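Local coordinates for protein transmembrane oligosaccharyl transferase (Archaeoglobus fulgidus, PDB 3WAJ) that belongs to the STT3/AglB family of oligosaccharyl transferases, joining a many-helix membrane part to a mixed globular part and holding a bound zinc ion, at residues A[550-555]-A[568-574]; A[229-233]-A[294-298]; A[143-147]-A[432-436]; A[694-698]-A[830-834]; A[58-64]-A[87-92]. All coordinates share one frame; numbering follows the deposited sequence.

Contact 1: A[550-555]-A[568-574]; sequences WWDYGH and NPFQAGI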
# COMPACT_ATOMS: atom_id res chain seq x y z
N TRP A 550 -4.24 9.24 -9.11
CA TRP A 550 -4.72 8.83 -7.79
C TRP A 550 -3.51 8.42 -6.93
O TRP A 550 -2.44 8.09 -7.47
CB TRP A 550 -5.75 7.70 -7.93
CG TRP A 550 -6.53 7.38 -6.68
CD1 TRP A 550 -6.82 6.14 -6.20
CD2 TRP A 550 -7.10 8.32 -5.74
NE1 TRP A 550 -7.54 6.23 -5.04
CE2 TRP A 550 -7.73 7.55 -4.73
CE3 TRP A 550 -7.15 9.72 -5.65
CZ2 TRP A 550 -8.40 8.14 -3.64
CZ3 TRP A 550 -7.80 10.30 -4.57
CH2 TRP A 550 -8.43 9.51 -3.59
N TRP A 551 -3.65 8.45 -5.60
CA TRP A 551 -2.48 8.28 -4.74
C TRP A 551 -1.88 6.87 -4.77
O TRP A 551 -0.68 6.71 -4.55
CB TRP A 551 -2.79 8.69 -3.30
CG TRP A 551 -3.88 7.91 -2.63
CD1 TRP A 551 -5.21 8.23 -2.59
CD2 TRP A 551 -3.74 6.70 -1.85
NE1 TRP A 551 -5.91 7.29 -1.85
CE2 TRP A 551 -5.04 6.34 -1.39
CE3 TRP A 551 -2.65 5.88 -1.51
CZ2 TRP A 551 -5.27 5.21 -0.59
CZ3 TRP A 551 -2.88 4.75 -0.72
CH2 TRP A 551 -4.19 4.43 -0.27
N ASP A 552 -2.71 5.87 -5.07
CA ASP A 552 -2.28 4.47 -5.20
C ASP A 552 -1.05 4.29 -6.08
O ASP A 552 -0.19 3.45 -5.80
CB ASP A 552 -3.40 3.62 -5.84
CG ASP A 552 -4.59 3.47 -4.95
OD1 ASP A 552 -4.61 4.04 -3.83
OD2 ASP A 552 -5.51 2.77 -5.38
N TYR A 553 -0.98 5.10 -7.14
CA TYR A 553 -0.08 4.91 -8.27
C TYR A 553 1.27 5.62 -8.14
O TYR A 553 2.14 5.47 -9.00
CB TYR A 553 -0.83 5.31 -9.58
CG TYR A 553 -2.14 4.57 -9.70
CD1 TYR A 553 -2.16 3.17 -9.72
CD2 TYR A 553 -3.36 5.24 -9.75
CE1 TYR A 553 -3.35 2.45 -9.81
CE2 TYR A 553 -4.59 4.51 -9.85
CZ TYR A 553 -4.56 3.12 -9.87
OH TYR A 553 -5.74 2.36 -9.94
N GLY A 554 1.44 6.39 -7.05
CA GLY A 554 2.61 7.24 -6.86
C GLY A 554 3.95 6.53 -6.96
O GLY A 554 4.89 7.00 -7.63
N HIS A 555 4.04 5.38 -6.29
CA HIS A 555 5.28 4.61 -6.31
C HIS A 555 5.66 4.11 -7.71
O HIS A 555 6.85 4.19 -8.10
CB HIS A 555 5.27 3.49 -5.25
CG HIS A 555 5.29 4.01 -3.84
ND1 HIS A 555 5.65 5.31 -3.53
CD2 HIS A 555 4.99 3.41 -2.66
CE1 HIS A 555 5.58 5.48 -2.22
NE2 HIS A 555 5.18 4.34 -1.67
N ASN A 568 0.83 9.94 -3.27
CA ASN A 568 1.67 8.85 -2.77
C ASN A 568 0.86 7.74 -2.16
O ASN A 568 -0.20 8.00 -1.57
CB ASN A 568 2.46 9.36 -1.53
CG ASN A 568 3.83 9.84 -1.87
OD1 ASN A 568 4.38 9.46 -2.90
ND2 ASN A 568 4.39 10.67 -1.01
N PRO A 569 1.40 6.52 -2.15
CA PRO A 569 0.81 5.46 -1.32
C PRO A 569 1.07 5.61 0.18
O PRO A 569 0.63 4.75 0.94
CB PRO A 569 1.43 4.19 -1.90
CG PRO A 569 1.78 4.57 -3.34
CD PRO A 569 2.30 5.97 -3.19
N PHE A 570 1.78 6.66 0.61
CA PHE A 570 1.78 7.08 2.03
C PHE A 570 0.62 8.02 2.30
O PHE A 570 0.57 8.62 3.37
CB PHE A 570 3.06 7.84 2.40
CG PHE A 570 4.31 7.14 1.98
CD1 PHE A 570 4.50 5.80 2.27
CD2 PHE A 570 5.29 7.81 1.27
CE1 PHE A 570 5.64 5.14 1.85
CE2 PHE A 570 6.43 7.16 0.84
CZ PHE A 570 6.61 5.83 1.14
N GLN A 571 -0.26 8.18 1.31
CA GLN A 571 -1.42 9.08 1.36
C GLN A 571 -1.08 10.57 1.45
O GLN A 571 -1.87 11.36 1.96
CB GLN A 571 -2.42 8.65 2.44
CG GLN A 571 -2.99 7.24 2.19
CD GLN A 571 -3.85 6.72 3.33
OE1 GLN A 571 -4.03 7.39 4.35
NE2 GLN A 571 -4.38 5.51 3.17
N ALA A 572 0.10 10.94 0.94
CA ALA A 572 0.45 12.34 0.73
C ALA A 572 -0.17 12.85 -0.59
O ALA A 572 -0.31 12.09 -1.55
CB ALA A 572 1.95 12.51 0.68
N GLY A 573 -0.51 14.14 -0.65
CA GLY A 573 -0.94 14.76 -1.89
C GLY A 573 -2.36 14.44 -2.35
O GLY A 573 -2.72 14.73 -3.50
N ILE A 574 -3.17 13.86 -1.48
CA ILE A 574 -4.57 13.61 -1.81
C ILE A 574 -5.39 14.91 -1.85
O ILE A 574 -6.29 15.05 -2.68
CB ILE A 574 -5.22 12.60 -0.84
CG1 ILE A 574 -4.59 11.21 -1.01
CG2 ILE A 574 -6.73 12.52 -1.05
CD1 ILE A 574 -4.85 10.25 0.18
O HOH W 1 6.44 7.88 -4.82
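W551 and H555 receive the loop 568-574 on their rings. The first five residues of segment 550-555 spell WWDYG, the signature motif of the STT3 family. One face of the W551 indole takes two aliphatic groups. Q571 CG stands over the six-membered ring, 3.8 Å from its centroid. On the same face, I574 CD1 covers the five-membered ring, 3.7 Å from that centroid. Both are CH-pi contacts. CG of W551 lies between the backbone N and the carbonyl carbon (chi1 61°), which puts the indole where Q571 and I574 can lie over one of its faces. The extended Q571 chain runs beside it in the same direction. D552 OD1 covers the opposite face of the indole, while D552 OD2 is held by K618 in a salt bridge. P569 CA approaches the W551 edge.

The proline ring of P569 and the H555 imidazole overlap, their side chains running opposite ways. P569 CD sits squarely over the imidazole, 3.4 Å from the centroid of the H555 ring. The H555 edge meets the F570 face in a T-shaped pair, with the planes at 64°. F570 also touches rings of Y50 and H81, and its side chain is about 8 Å from the zinc ion. The contact therefore joins the motif to the surroundings of the metal site.

N568 to Q571 form a type I beta turn, which presents P569 and F570 together to H555. G554 has no side chain, so its CA comes within 4.5 Å of N568 CA. A water at the imidazole edge bonds H555 ND1 at 3.0 Å and donates to N568 OD1.

Contact 2: A[229-233]-A[294-298]; sequences MFFAF and FYQIE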
# COMPACT_ATOMS: atom_id res chain seq x y z
N MET A 229 9.21 -8.14 32.79
CA MET A 229 9.87 -7.88 34.06
C MET A 229 8.85 -7.44 35.09
O MET A 229 8.88 -7.90 36.24
CB MET A 229 10.99 -6.85 33.90
CG MET A 229 12.03 -7.28 32.88
SD MET A 229 13.27 -6.02 32.58
CE MET A 229 13.92 -5.81 34.23
N PHE A 230 7.94 -6.56 34.69
CA PHE A 230 6.88 -6.11 35.58
C PHE A 230 6.21 -7.32 36.25
O PHE A 230 6.22 -7.44 37.48
CB PHE A 230 5.84 -5.30 34.80
CG PHE A 230 4.69 -4.83 35.64
CD1 PHE A 230 4.80 -3.68 36.41
CD2 PHE A 230 3.50 -5.54 35.67
CE1 PHE A 230 3.73 -3.23 37.19
CE2 PHE A 230 2.42 -5.10 36.46
CZ PHE A 230 2.54 -3.95 37.21
N PHE A 231 5.69 -8.24 35.44
CA PHE A 231 4.97 -9.40 35.96
C PHE A 231 5.84 -10.42 36.71
O PHE A 231 5.39 -10.99 37.70
CB PHE A 231 4.13 -10.06 34.85
CG PHE A 231 2.89 -9.27 34.49
CD1 PHE A 231 1.88 -9.07 35.43
CD2 PHE A 231 2.73 -8.72 33.22
CE1 PHE A 231 0.74 -8.33 35.10
CE2 PHE A 231 1.59 -7.98 32.89
CZ PHE A 231 0.60 -7.79 33.82
N ALA A 232 7.07 -10.63 36.27
CA ALA A 232 8.02 -11.48 37.02
C ALA A 232 8.30 -10.92 38.42
O ALA A 232 8.70 -11.65 39.33
CB ALA A 232 9.31 -11.67 36.25
N PHE A 233 8.10 -9.62 38.58
CA PHE A 233 8.29 -8.98 39.88
C PHE A 233 7.00 -9.00 40.72
O PHE A 233 7.01 -9.56 41.81
CB PHE A 233 8.88 -7.56 39.72
CG PHE A 233 10.39 -7.55 39.52
CD1 PHE A 233 11.22 -7.01 40.49
CD2 PHE A 233 10.97 -8.07 38.37
CE1 PHE A 233 12.62 -6.98 40.32
CE2 PHE A 233 12.36 -8.06 38.19
CZ PHE A 233 13.19 -7.52 39.16
N PHE A 294 14.84 -1.98 38.10
CA PHE A 294 14.39 -3.32 38.49
C PHE A 294 15.50 -4.10 39.16
O PHE A 294 15.27 -4.76 40.17
CB PHE A 294 13.94 -4.09 37.26
CG PHE A 294 12.49 -3.91 36.95
CD1 PHE A 294 11.52 -4.61 37.66
CD2 PHE A 294 12.09 -3.06 35.93
CE1 PHE A 294 10.17 -4.45 37.36
CE2 PHE A 294 10.75 -2.90 35.62
CZ PHE A 294 9.79 -3.60 36.34
N TYR A 295 16.69 -4.05 38.59
CA TYR A 295 17.85 -4.71 39.16
C TYR A 295 18.05 -4.26 40.60
O TYR A 295 18.16 -5.08 41.51
CB TYR A 295 19.10 -4.37 38.34
CG TYR A 295 20.39 -4.95 38.91
CD1 TYR A 295 20.55 -6.32 39.03
CD2 TYR A 295 21.44 -4.12 39.28
CE1 TYR A 295 21.72 -6.86 39.53
CE2 TYR A 295 22.62 -4.66 39.78
CZ TYR A 295 22.75 -6.02 39.91
OH TYR A 295 23.92 -6.55 40.41
N GLN A 296 18.09 -2.94 40.77
CA GLN A 296 18.20 -2.33 42.09
C GLN A 296 17.05 -2.72 43.03
O GLN A 296 17.26 -2.95 44.23
CB GLN A 296 18.27 -0.81 41.94
CG GLN A 296 18.48 -0.10 43.26
CD GLN A 296 19.70 -0.61 44.01
OE1 GLN A 296 20.82 -0.61 43.49
NE2 GLN A 296 19.49 -1.07 45.23
N ILE A 297 15.83 -2.79 42.51
CA ILE A 297 14.70 -3.19 43.33
C ILE A 297 14.96 -4.60 43.89
O ILE A 297 14.78 -4.84 45.10
CB ILE A 297 13.36 -3.10 42.57
CG1 ILE A 297 12.96 -1.63 42.40
CG2 ILE A 297 12.27 -3.83 43.31
CD1 ILE A 297 11.77 -1.40 41.49
N GLU A 298 15.41 -5.50 43.03
CA GLU A 298 15.75 -6.85 43.47
C GLU A 298 16.87 -6.86 44.54
O GLU A 298 16.81 -7.61 45.52
CB GLU A 298 16.09 -7.75 42.28
CG GLU A 298 16.16 -9.26 42.62
CD GLU A 298 14.88 -9.82 43.25
OE1 GLU A 298 13.78 -9.35 42.88
OE2 GLU A 298 14.98 -10.74 44.10
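The F233 ring carries F294 CD1 over the centre of one face, and the F294 ring carries M229 CB over the centre of one of its own. The two rings form a T-shaped pair between helices 221-234 and 278-303, in the helical membrane part of the protein. The edge of F294 points at the F233 face. Their planes stand at 67° and the centroids are 4.7 Å apart. M229 CB lies 4.1 Å from the F294 centroid, a CH-pi contact.

Segments 229-233 and 294-298 are near-parallel, 12° apart in direction. Their axes come no closer than 11.8 Å, so large side chains bridge the gap. M229 bends at its last torsion (chi3 59°), which brings CE back to 3.5 Å from F294 CB. M229 SD is obliquely placed to the F294 ring, a Met-aromatic contact. F294 CZ reaches the backbone at F230 N and CA. M316 of helix 315-332 also touches F233, I297 and E298.

E298 is the polar member. It bends at chi2 toward F233, and its OE2 makes a salt bridge with R243. The other oxygen, E298 OE1, comes within 3.7 Å of F233 CE1.

Contact 3: A[143-147]-A[432-436]; sequences LIAIV and AAVSA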
# COMPACT_ATOMS: atom_id res chain seq x y z
N LEU A 143 4.95 -25.25 10.77
CA LEU A 143 3.69 -24.52 10.68
C LEU A 143 3.85 -23.12 10.13
O LEU A 143 3.01 -22.64 9.36
CB LEU A 143 2.99 -24.50 12.05
CG LEU A 143 2.42 -25.85 12.46
CD1 LEU A 143 1.69 -25.73 13.78
CD2 LEU A 143 1.49 -26.37 11.38
N ILE A 144 4.94 -22.45 10.50
CA ILE A 144 5.19 -21.09 10.00
C ILE A 144 5.54 -21.14 8.52
O ILE A 144 5.31 -20.18 7.78
CB ILE A 144 6.30 -20.37 10.82
CG1 ILE A 144 6.25 -18.85 10.59
CG2 ILE A 144 7.69 -20.96 10.54
CD1 ILE A 144 4.97 -18.18 11.08
N ALA A 145 6.08 -22.28 8.08
CA ALA A 145 6.44 -22.46 6.68
C ALA A 145 5.21 -22.57 5.77
O ALA A 145 5.33 -22.42 4.56
CB ALA A 145 7.35 -23.67 6.51
N ILE A 146 4.05 -22.81 6.35
CA ILE A 146 2.83 -23.00 5.56
C ILE A 146 1.64 -22.12 5.95
O ILE A 146 0.60 -22.18 5.31
CB ILE A 146 2.36 -24.48 5.57
CG1 ILE A 146 2.32 -25.03 7.00
CG2 ILE A 146 3.28 -25.34 4.74
CD1 ILE A 146 1.05 -25.76 7.34
N VAL A 147 1.76 -21.31 7.00
CA VAL A 147 0.63 -20.46 7.38
C VAL A 147 0.31 -19.57 6.16
O VAL A 147 1.22 -19.18 5.42
CB VAL A 147 0.83 -19.83 8.78
CG1 VAL A 147 2.20 -19.16 8.89
CG2 VAL A 147 -0.28 -18.84 9.11
N ALA A 432 0.67 -14.49 12.78
CA ALA A 432 1.19 -15.68 12.13
C ALA A 432 2.10 -16.50 13.05
O ALA A 432 1.84 -17.67 13.32
CB ALA A 432 1.91 -15.30 10.86
N ALA A 433 3.17 -15.88 13.53
CA ALA A 433 4.08 -16.54 14.47
C ALA A 433 3.34 -17.01 15.71
O ALA A 433 3.68 -18.05 16.26
CB ALA A 433 5.22 -15.63 14.85
N VAL A 434 2.35 -16.24 16.16
CA VAL A 434 1.57 -16.62 17.33
C VAL A 434 0.81 -17.91 17.08
O VAL A 434 0.89 -18.85 17.86
CB VAL A 434 0.56 -15.55 17.78
CG1 VAL A 434 -0.31 -16.10 18.91
CG2 VAL A 434 1.25 -14.28 18.20
N SER A 435 0.06 -17.94 15.98
CA SER A 435 -0.77 -19.10 15.67
C SER A 435 0.07 -20.34 15.36
O SER A 435 -0.41 -21.47 15.50
CB SER A 435 -1.72 -18.80 14.51
OG SER A 435 -1.10 -19.08 13.28
N ALA A 436 1.33 -20.14 14.96
CA ALA A 436 2.23 -21.26 14.67
C ALA A 436 2.89 -21.89 15.91
O ALA A 436 3.16 -23.10 15.94
CB ALA A 436 3.29 -20.84 13.67
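I144 reaches across to the helix of A432 and A436. Its CB starts the contact, 4.2 Å from A436 CB. CG1 then leaves anti to the backbone N (chi1 -163°) and carries the chain toward the other helix. The second torsion turns CD1 onto the backbone there. This methyl rests 3.8 Å from A433 N and almost as close to A432 C. It also touches both alanine methyls, A432 CB and A436 CB, and so sits between residues one helical turn apart.

A436 CB is met by two residues. It approaches I144 N at 3.9 Å, and L143 CB lies 4.0 Å from it. The L143 tip goes further, with CD1 placed 3.7 Å from A436 O. At the other end V147 CG1 meets A432 CB at 4.3 Å, while V147 CG2 faces S435 OG. The S435 hydroxyl is turned to its own helix and donates to A432 O at 3.3 Å. That carbonyl also accepts from A436 N, so it is gripped twice.

All the touching residues are buried. F151 of helix 150-153 covers both I144 and A432, and I482 of helix 474-491 touches L143. The small residues A432 and A436, four apart, let segment 143-147 come close. Larger aliphatic side chains here meet a small-xxx-small face of helix 429-446, as often used in membrane-helix packing, in a member of the GT-C clan.

Contact 4: A[694-698]-A[830-834]; sequences RMIYE and SDYPV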
# COMPACT_ATOMS: atom_id res chain seq x y z
N ARG A 694 -4.97 17.57 -23.32
CA ARG A 694 -5.06 16.78 -24.56
C ARG A 694 -4.59 15.38 -24.22
O ARG A 694 -3.72 15.22 -23.35
CB ARG A 694 -4.20 17.39 -25.68
CG ARG A 694 -2.74 17.68 -25.30
CD ARG A 694 -1.94 18.13 -26.50
NE ARG A 694 -0.53 18.40 -26.20
CZ ARG A 694 0.34 18.90 -27.08
NH1 ARG A 694 -0.06 19.20 -28.31
NH2 ARG A 694 1.59 19.12 -26.74
N MET A 695 -5.14 14.37 -24.87
CA MET A 695 -4.64 13.02 -24.67
C MET A 695 -3.34 12.89 -25.47
O MET A 695 -3.23 13.44 -26.57
CB MET A 695 -5.67 12.00 -25.12
CG MET A 695 -5.23 10.54 -25.06
SD MET A 695 -6.67 9.47 -25.13
CE MET A 695 -5.90 8.11 -25.90
N ILE A 696 -2.35 12.20 -24.91
CA ILE A 696 -1.10 12.01 -25.65
C ILE A 696 -0.76 10.55 -25.87
O ILE A 696 0.06 10.22 -26.73
CB ILE A 696 0.08 12.73 -24.99
CG1 ILE A 696 0.30 12.21 -23.57
CG2 ILE A 696 -0.14 14.22 -24.99
CD1 ILE A 696 1.46 12.89 -22.85
N TYR A 697 -1.39 9.68 -25.07
CA TYR A 697 -1.14 8.24 -25.09
C TYR A 697 -2.25 7.48 -24.34
O TYR A 697 -2.74 7.95 -23.32
CB TYR A 697 0.21 7.95 -24.42
CG TYR A 697 0.58 6.48 -24.24
CD1 TYR A 697 0.08 5.74 -23.17
CD2 TYR A 697 1.48 5.85 -25.10
CE1 TYR A 697 0.44 4.39 -22.99
CE2 TYR A 697 1.84 4.52 -24.93
CZ TYR A 697 1.32 3.80 -23.87
OH TYR A 697 1.67 2.48 -23.70
N GLU A 698 -2.63 6.31 -24.85
CA GLU A 698 -3.41 5.35 -24.04
C GLU A 698 -2.86 3.94 -24.22
O GLU A 698 -2.24 3.63 -25.23
CB GLU A 698 -4.91 5.37 -24.39
CG GLU A 698 -5.26 4.75 -25.75
CD GLU A 698 -6.78 4.63 -25.98
OE1 GLU A 698 -7.56 4.69 -25.00
OE2 GLU A 698 -7.21 4.47 -27.15
N SER A 830 2.48 17.88 -33.17
CA SER A 830 3.08 17.36 -31.93
C SER A 830 3.63 15.95 -32.15
O SER A 830 3.14 15.19 -32.99
CB SER A 830 2.08 17.39 -30.77
OG SER A 830 0.99 16.54 -31.01
N ASP A 831 4.67 15.60 -31.41
CA ASP A 831 5.31 14.30 -31.60
C ASP A 831 4.61 13.17 -30.85
O ASP A 831 5.12 12.05 -30.76
CB ASP A 831 6.81 14.39 -31.27
CG ASP A 831 7.61 15.10 -32.36
OD1 ASP A 831 6.99 15.80 -33.20
OD2 ASP A 831 8.85 14.97 -32.38
N TYR A 832 3.41 13.46 -30.35
CA TYR A 832 2.63 12.50 -29.60
C TYR A 832 1.86 11.54 -30.51
O TYR A 832 1.33 11.95 -31.56
CB TYR A 832 1.72 13.24 -28.63
CG TYR A 832 2.48 13.89 -27.49
CD1 TYR A 832 3.41 13.17 -26.74
CD2 TYR A 832 2.28 15.23 -27.16
CE1 TYR A 832 4.10 13.75 -25.69
CE2 TYR A 832 2.97 15.83 -26.11
CZ TYR A 832 3.88 15.09 -25.37
OH TYR A 832 4.58 15.67 -24.32
N PRO A 833 1.82 10.25 -30.13
CA PRO A 833 1.13 9.16 -30.85
C PRO A 833 -0.39 9.30 -30.87
O PRO A 833 -1.04 8.67 -31.69
CB PRO A 833 1.55 7.89 -30.08
CG PRO A 833 2.02 8.37 -28.74
CD PRO A 833 2.57 9.75 -28.96
N VAL A 834 -0.95 10.08 -29.95
CA VAL A 834 -2.36 10.45 -30.06
C VAL A 834 -2.41 11.76 -30.81
O VAL A 834 -1.88 12.77 -30.34
CB VAL A 834 -3.04 10.62 -28.68
CG1 VAL A 834 -4.41 11.24 -28.84
CG2 VAL A 834 -3.13 9.28 -27.96
O HOH W 2 -1.85 14.58 -28.76
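I696 and Y832 make the main apolar contact, their side chains running alongside each other. I696 CG1 lies between the backbone N and the carbonyl carbon (chi1 60°), which leaves CG2 beside the N and over one face of the Y832 ring. I696 CG2 is 3.6 Å from the ring centroid, in a CH-pi contact. I696 CD1 follows the same ring toward CE1 and CZ. V834 packs on the neighbouring residues of the strand. Its CG2 touches M695 CE at 3.6 Å, and the same methyl reaches Y697 N at 3.4 Å. P833 CG lies 3.4 Å from I696 O and near the edge of the Y697 ring.

The direct polar link is slight. V834 N donates to I696 O at 3.4 Å with an N-H...O angle of 146°, a weak bond.

Strand 693-698 is outermost in its mixed sheet within the chain. I696 and Y697 both face I773 of the adjacent strand, a classic beta bulge. The contact packs this edge strand against the loop that leads into strand 835-844 of a separate antiparallel sheet.

The charged group is R694. Its guanidinium stands nearly upright to the Y832 ring, with planes 84° apart. R694 NH2 comes to the ring edge, 3.6 Å from Y832 CE2, while NH1 nears S830 CB. Salt bridges to E775 and E855 fix the guanidinium. Y832 OH is hydrogen-bonded to Y607 OH.

Contact 5: A[58-64]-A[87-92]; sequences TIHNFPH and VYLGSI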
# COMPACT_ATOMS: atom_id res chain seq x y z
N THR A 58 20.43 4.40 -2.95
CA THR A 58 21.40 4.08 -1.91
C THR A 58 22.63 3.39 -2.51
O THR A 58 23.76 3.67 -2.11
CB THR A 58 20.79 3.17 -0.86
OG1 THR A 58 19.60 3.80 -0.33
CG2 THR A 58 21.79 2.91 0.26
N ILE A 59 22.41 2.50 -3.47
CA ILE A 59 23.53 1.84 -4.11
C ILE A 59 24.44 2.90 -4.72
O ILE A 59 25.64 2.91 -4.47
CB ILE A 59 23.08 0.82 -5.18
CG1 ILE A 59 22.55 -0.47 -4.53
CG2 ILE A 59 24.26 0.47 -6.08
CD1 ILE A 59 22.00 -1.52 -5.56
N HIS A 60 23.84 3.82 -5.47
CA HIS A 60 24.59 4.91 -6.10
C HIS A 60 25.39 5.75 -5.10
O HIS A 60 26.53 6.14 -5.40
CB HIS A 60 23.64 5.81 -6.88
CG HIS A 60 24.35 6.86 -7.68
ND1 HIS A 60 24.86 6.63 -8.94
CD2 HIS A 60 24.64 8.15 -7.38
CE1 HIS A 60 25.41 7.74 -9.39
NE2 HIS A 60 25.30 8.68 -8.46
N ASN A 61 24.81 6.06 -3.95
CA ASN A 61 25.45 6.92 -2.96
C ASN A 61 26.07 6.13 -1.78
O ASN A 61 26.24 6.66 -0.67
CB ASN A 61 24.44 7.94 -2.42
CG ASN A 61 23.84 8.80 -3.51
OD1 ASN A 61 24.54 9.63 -4.11
ND2 ASN A 61 22.54 8.64 -3.76
N PHE A 62 26.41 4.87 -2.03
CA PHE A 62 26.81 3.95 -0.97
C PHE A 62 28.04 4.42 -0.18
O PHE A 62 29.04 4.87 -0.76
CB PHE A 62 27.01 2.53 -1.55
CG PHE A 62 26.84 1.44 -0.52
CD1 PHE A 62 27.94 0.86 0.09
CD2 PHE A 62 25.57 1.02 -0.15
CE1 PHE A 62 27.78 -0.14 1.04
CE2 PHE A 62 25.40 0.01 0.80
CZ PHE A 62 26.51 -0.56 1.40
N PRO A 63 27.99 4.30 1.16
CA PRO A 63 26.90 3.69 1.91
C PRO A 63 25.92 4.70 2.50
O PRO A 63 25.37 4.45 3.57
CB PRO A 63 27.64 3.03 3.07
CG PRO A 63 28.70 4.07 3.40
CD PRO A 63 29.13 4.64 2.04
N HIS A 64 25.70 5.83 1.83
CA HIS A 64 24.75 6.79 2.37
C HIS A 64 23.36 6.54 1.79
O HIS A 64 23.23 5.95 0.72
CB HIS A 64 25.21 8.22 2.10
CG HIS A 64 26.60 8.50 2.57
ND1 HIS A 64 26.89 8.91 3.85
CD2 HIS A 64 27.79 8.42 1.92
CE1 HIS A 64 28.19 9.07 3.98
NE2 HIS A 64 28.76 8.78 2.82
N VAL A 87 16.60 -1.30 3.22
CA VAL A 87 17.32 -0.50 2.23
C VAL A 87 18.76 -1.02 2.11
O VAL A 87 19.22 -1.32 1.02
CB VAL A 87 17.29 1.02 2.52
CG1 VAL A 87 18.08 1.76 1.42
CG2 VAL A 87 15.86 1.54 2.54
N TYR A 88 19.47 -1.16 3.23
CA TYR A 88 20.83 -1.66 3.17
C TYR A 88 20.90 -3.11 2.74
O TYR A 88 21.67 -3.43 1.85
CB TYR A 88 21.62 -1.38 4.46
CG TYR A 88 22.00 0.08 4.58
CD1 TYR A 88 23.07 0.60 3.86
CD2 TYR A 88 21.26 0.95 5.36
CE1 TYR A 88 23.40 1.95 3.94
CE2 TYR A 88 21.59 2.29 5.45
CZ TYR A 88 22.66 2.79 4.74
OH TYR A 88 22.98 4.13 4.84
N LEU A 89 20.08 -3.99 3.33
CA LEU A 89 20.03 -5.39 2.87
C LEU A 89 19.94 -5.48 1.34
O LEU A 89 20.71 -6.22 0.70
CB LEU A 89 18.88 -6.18 3.51
CG LEU A 89 18.78 -7.65 3.07
CD1 LEU A 89 20.12 -8.39 3.28
CD2 LEU A 89 17.67 -8.39 3.82
N GLY A 90 19.03 -4.70 0.76
CA GLY A 90 18.85 -4.69 -0.69
C GLY A 90 19.98 -4.03 -1.49
O GLY A 90 20.32 -4.47 -2.60
N SER A 91 20.54 -2.95 -0.94
CA SER A 91 21.73 -2.36 -1.53
C SER A 91 22.89 -3.36 -1.51
O SER A 91 23.59 -3.54 -2.52
CB SER A 91 22.13 -1.10 -0.78
OG SER A 91 21.07 -0.16 -0.79
N ILE A 92 23.09 -4.02 -0.37
CA ILE A 92 24.20 -4.96 -0.23
C ILE A 92 24.02 -6.12 -1.19
O ILE A 92 24.96 -6.50 -1.90
CB ILE A 92 24.36 -5.46 1.22
CG1 ILE A 92 24.84 -4.33 2.12
CG2 ILE A 92 25.38 -6.55 1.28
CD1 ILE A 92 24.93 -4.74 3.57
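Y88 and P63 form the polar link of a partly exposed contact, in which the end of helix 47-60 and the turn after it pack on helix 84-96. The link itself ties the turn to helix 84-96. Both helices belong to the N-terminal part of the STT3 fold. Helix 47-60 begins at D47, a zinc ligand.

Close van der Waals packing of I59, T58 and S91 fills the centre. I59 CG1 lies 3.6 Å from S91 CA. T58 CG2 comes 3.3 Å from S91 OG. That hydroxyl bonds within its own helix to V87 O, which it meets from above the carbonyl plane. T58 OG1 similarly turns back to L54 O, though V87 CG1 crowds it at 3.1 Å.

F62 follows the helix end. Its CG is anti to the backbone N (chi1 -155°), which swings the ring toward helix 84-96. There F62 CE2 reaches the edge of Y88, 3.9 Å from CD1, and S91 CB at a similar distance. F62 CZ approaches I92 CG1.

The peptide bond before P63 is cis. Beyond it, Y88 OH donates to P63 O at 2.7 Å, tilted 29° from the carbonyl plane.

Contacts 2 and 3 are buried in the membrane part. Contact 2 joins two helices across a wide gap with aromatic rings; contact 3 joins a helix and the residues where another runs out, with alanines at close range. Contact 5 is also in the membrane part, yet partly exposed, and a tyrosine hydroxyl bond joins its packing. Contacts 1 and 4 lie within the globular part. Each packs a loop on another element: a 3-10 segment and helix start in partly buried contact 1, an edge strand in buried contact 4. Contact 1 stacks aliphatic groups on rings; contact 4 adds a weak backbone bond. Contacts 1 and 5 come nearest each other, about 10 Å between nearest atoms. Contacts 2 and 4 lie about 70 Å apart between centres.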